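Local coordinates for putative pyrroline carboxylate reductase (Streptococcus pyogenes, PDB 2AHR), which probably catalyses the NAD(P)H-dependent reduction of 1-pyrroline-5-carboxylate to L-proline, the last step of proline biosynthesis, at residues Leu108-Pro113 / Lys156-Phe161. Sequence-based numbering, arbitrary orientation.
Sequences LLRIMP and KDFDTF. With NAP (NADP nicotinamide-adenine-dinucleotide phosphate), chain S.
One face of the Arg110 guanidinium lies against Phe158, whose CD2 sits 3.7 Å above the guanidinium plane, over its centre. The two planes are inclined by 50°, so this is no parallel stack. At the guanidinium edge, in its plane, are two waters that bridge to Asp159. Each donates to Asp159 OD1: one accepts from Arg110 NH1, 3.0 Å away, the other more weakly from NH2. Arg110 NH2 and Asp159 OD1 are 4.5 Å apart, beyond a salt bridge; Arg110 NH1 makes its salt bridge with Glu155. Arginine suits this place by offering a face to an aromatic ring and a rim of N-H groups to polar partners; the bend at chi3 (77°) turns it that way. The far end of the Phe158 ring reaches the strand backbone, CZ 3.5 Å from Arg110 O, with Ile111 C at its edge. The edge of the Phe161 ring meets Met112 O (CE2, 3.3 Å) and, in plane, Met112 CG (CD2, 3.9 Å). Flat and apolar, both phenylalanines suit a buried seam between helix and strand. Beyond CG the flexible, unbranched selenomethionine chain bends away, so Met112 also touches the coenzyme, SE 3.6 Å from C5N of the NADP nicotinamide. The contact thus joins strand 108-112, between strands 86-88 and 122-128 of the Rossmann-type sheet, to the start of helix 158-185; Phe158 and Phe161 also pack on strand 122-128, and Phe161 reaches Ile196 of the second subunit.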
loop_
_atom_site.group_PDB
_atom_site.type_symbol
_atom_site.label_atom_id
_atom_site.label_comp_id
_atom_site.label_asym_id
_atom_site.label_seq_id
_atom_site.Cartn_x
_atom_site.Cartn_y
_atom_site.Cartn_z
ATOM N N LEU E 108 -21.315 -15.536 41.857
ATOM C CA LEU E 108 -20.100 -15.049 41.199
ATOM C C LEU E 108 -20.374 -13.761 40.451
ATOM O O LEU E 108 -21.434 -13.597 39.801
ATOM C CB LEU E 108 -19.506 -16.096 40.244
ATOM C CG LEU E 108 -19.194 -17.511 40.768
ATOM C CD1 LEU E 108 -19.055 -18.471 39.609
ATOM C CD2 LEU E 108 -17.951 -17.546 41.668
ATOM N N LEU E 109 -19.414 -12.849 40.551
ATOM C CA LEU E 109 -19.525 -11.550 39.897
ATOM C C LEU E 109 -18.324 -11.252 39.039
ATOM O O LEU E 109 -17.203 -11.671 39.348
ATOM C CB LEU E 109 -19.721 -10.423 40.920
ATOM C CG LEU E 109 -20.985 -10.537 41.770
ATOM C CD1 LEU E 109 -20.639 -11.113 43.142
ATOM C CD2 LEU E 109 -21.699 -9.205 41.884
ATOM N N ARG E 110 -18.574 -10.529 37.950
ATOM C CA ARG E 110 -17.501 -9.994 37.128
ATOM C C ARG E 110 -17.475 -8.467 37.146
ATOM O O ARG E 110 -18.521 -7.815 37.020
ATOM C CB ARG E 110 -17.632 -10.464 35.666
ATOM C CG ARG E 110 -17.140 -11.861 35.387
ATOM C CD ARG E 110 -17.250 -12.160 33.883
ATOM N NE ARG E 110 -16.182 -11.536 33.095
ATOM C CZ ARG E 110 -16.134 -11.550 31.762
ATOM N NH1 ARG E 110 -17.096 -12.142 31.057
ATOM N NH2 ARG E 110 -15.118 -10.978 31.136
ATOM N N ILE E 111 -16.266 -7.921 37.272
ATOM C CA ILE E 111 -16.014 -6.505 37.050
ATOM C C ILE E 111 -14.991 -6.272 35.922
ATOM O O ILE E 111 -14.114 -7.130 35.640
ATOM C CB ILE E 111 -15.565 -5.766 38.352
ATOM C CG1 ILE E 111 -14.226 -6.313 38.861
ATOM C CG2 ILE E 111 -16.678 -5.815 39.418
ATOM C CD1 ILE E 111 -13.592 -5.479 40.032
HETATM N N MSE E 112 -15.129 -5.133 35.247
HETATM C CA MSE E 112 -14.131 -4.703 34.272
HETATM C C MSE E 112 -13.740 -3.279 34.595
HETATM O O MSE E 112 -14.409 -2.354 34.163
HETATM C CB MSE E 112 -14.611 -4.845 32.815
HETATM C CG MSE E 112 -13.509 -4.558 31.734
HETATM SE SE MSE E 112 -11.812 -5.143 32.141
HETATM C CE MSE E 112 -12.190 -6.880 32.137
ATOM N N PRO E 113 -12.678 -3.118 35.409
ATOM C CA PRO E 113 -12.109 -1.840 35.829
ATOM C C PRO E 113 -11.013 -1.338 34.890
ATOM O O PRO E 113 -10.658 -2.021 33.920
ATOM C CB PRO E 113 -11.520 -2.166 37.214
ATOM C CG PRO E 113 -11.051 -3.618 37.069
ATOM C CD PRO E 113 -11.987 -4.264 36.035
ATOM N N LYS E 156 -22.830 -10.376 27.984
ATOM C CA LYS E 156 -22.554 -10.560 26.578
ATOM C C LYS E 156 -21.819 -9.349 25.988
ATOM O O LYS E 156 -21.301 -9.437 24.878
ATOM C CB LYS E 156 -23.829 -10.855 25.779
ATOM C CG LYS E 156 -24.910 -9.799 25.924
ATOM C CD LYS E 156 -26.059 -10.046 24.919
ATOM C CE LYS E 156 -27.261 -9.168 25.217
ATOM N NZ LYS E 156 -26.832 -7.759 25.357
ATOM N N ASP E 157 -21.784 -8.239 26.730
ATOM C CA ASP E 157 -21.120 -7.013 26.273
ATOM C C ASP E 157 -19.807 -6.766 27.005
ATOM O O ASP E 157 -19.198 -5.717 26.837
ATOM C CB ASP E 157 -22.031 -5.799 26.453
ATOM C CG ASP E 157 -23.247 -5.823 25.533
ATOM O OD1 ASP E 157 -23.147 -6.218 24.340
ATOM O OD2 ASP E 157 -24.323 -5.423 26.016
ATOM N N PHE E 158 -19.382 -7.713 27.829
ATOM C CA PHE E 158 -18.173 -7.509 28.636
ATOM C C PHE E 158 -16.892 -7.372 27.846
ATOM O O PHE E 158 -16.016 -6.615 28.241
ATOM C CB PHE E 158 -18.025 -8.569 29.725
ATOM C CG PHE E 158 -18.347 -8.049 31.096
ATOM C CD1 PHE E 158 -19.619 -7.541 31.375
ATOM C CD2 PHE E 158 -17.369 -8.024 32.095
ATOM C CE1 PHE E 158 -19.930 -7.030 32.633
ATOM C CE2 PHE E 158 -17.662 -7.530 33.356
ATOM C CZ PHE E 158 -18.960 -7.030 33.631
ATOM N N ASP E 159 -16.787 -8.099 26.737
ATOM C CA ASP E 159 -15.567 -8.064 25.906
ATOM C C ASP E 159 -15.416 -6.704 25.196
ATOM O O ASP E 159 -14.327 -6.161 25.132
ATOM C CB ASP E 159 -15.569 -9.206 24.871
ATOM C CG ASP E 159 -15.242 -10.569 25.480
ATOM O OD1 ASP E 159 -14.768 -10.674 26.644
ATOM O OD2 ASP E 159 -15.452 -11.556 24.764
ATOM N N THR E 160 -16.519 -6.188 24.660
ATOM C CA THR E 160 -16.571 -4.847 24.095
ATOM C C THR E 160 -16.293 -3.771 25.143
ATOM O O THR E 160 -15.602 -2.805 24.848
ATOM C CB THR E 160 -17.954 -4.570 23.411
ATOM O OG1 THR E 160 -18.236 -5.613 22.476
ATOM C CG2 THR E 160 -17.963 -3.250 22.668
ATOM N N PHE E 161 -16.815 -3.930 26.366
ATOM C CA PHE E 161 -16.565 -2.951 27.420
ATOM C C PHE E 161 -15.083 -3.032 27.835
ATOM O O PHE E 161 -14.457 -2.015 28.106
ATOM C CB PHE E 161 -17.478 -3.201 28.637
ATOM C CG PHE E 161 -17.385 -2.144 29.710
ATOM C CD1 PHE E 161 -18.373 -1.159 29.818
ATOM C CD2 PHE E 161 -16.344 -2.154 30.631
ATOM C CE1 PHE E 161 -18.307 -0.190 30.811
ATOM C CE2 PHE E 161 -16.254 -1.179 31.647
ATOM C CZ PHE E 161 -17.236 -0.195 31.736
HETATM P PA NAP S . -0.068 -8.284 36.347
HETATM O O1A NAP S . 0.883 -9.142 35.589
HETATM O O2A NAP S . 0.497 -6.915 36.528
HETATM O O5B NAP S . -0.483 -8.924 37.774
HETATM C C5B NAP S . -0.680 -10.307 37.958
HETATM C C4B NAP S . -0.165 -10.664 39.350
HETATM O O4B NAP S . -0.574 -11.961 39.749
HETATM C C3B NAP S . 1.361 -10.618 39.406
HETATM O O3B NAP S . 1.736 -9.664 40.376
HETATM C C2B NAP S . 1.797 -12.023 39.793
HETATM O O2B NAP S . 2.801 -12.078 40.794
HETATM C C1B NAP S . 0.521 -12.594 40.396
HETATM N N9A NAP S . 0.513 -14.076 40.344
HETATM C C8A NAP S . 1.146 -14.894 39.434
HETATM N N7A NAP S . 0.892 -16.183 39.767
HETATM C C5A NAP S . 0.113 -16.205 40.878
HETATM C C6A NAP S . -0.414 -17.250 41.637
HETATM N N6A NAP S . 0.245 -18.407 41.655
HETATM N N1A NAP S . -1.188 -16.945 42.740
HETATM C C2A NAP S . -1.416 -15.629 43.103
HETATM N N3A NAP S . -0.877 -14.605 42.352
HETATM C C4A NAP S . -0.127 -14.885 41.255
HETATM O O3 NAP S . -1.502 -8.270 35.589
HETATM P PN NAP S . -2.583 -7.068 35.712
HETATM O O1N NAP S . -2.304 -6.115 34.599
HETATM O O2N NAP S . -2.667 -6.546 37.103
HETATM O O5D NAP S . -3.952 -7.852 35.365
HETATM C C5D NAP S . -4.617 -8.641 36.326
HETATM C C4D NAP S . -6.073 -8.847 35.914
HETATM O O4D NAP S . -6.744 -7.614 35.738
HETATM C C3D NAP S . -6.179 -9.602 34.593
HETATM O O3D NAP S . -7.100 -10.650 34.779
HETATM C C2D NAP S . -6.696 -8.602 33.568
HETATM O O2D NAP S . -7.557 -9.248 32.636
HETATM C C1D NAP S . -7.383 -7.549 34.464
HETATM N N1N NAP S . -7.339 -6.139 33.995
HETATM C C2N NAP S . -6.143 -5.461 33.862
HETATM C C3N NAP S . -6.132 -4.125 33.451
HETATM C C7N NAP S . -4.860 -3.330 33.418
HETATM O O7N NAP S . -4.968 -1.971 33.058
HETATM N N7N NAP S . -3.687 -3.898 33.727
HETATM C C4N NAP S . -7.342 -3.475 33.178
HETATM C C5N NAP S . -8.544 -4.154 33.323
HETATM C C6N NAP S . -8.523 -5.488 33.736
HETATM P P2B NAP S . 4.368 -11.766 40.537
HETATM O O1X NAP S . 5.129 -12.162 41.791
HETATM O O2X NAP S . 4.864 -12.598 39.376
HETATM O O3X NAP S . 4.577 -10.289 40.246
HETATM O O HOH W 1 -13.825 -9.581 28.853
HETATM O O HOH W 2 -16.030 -12.254 28.241
#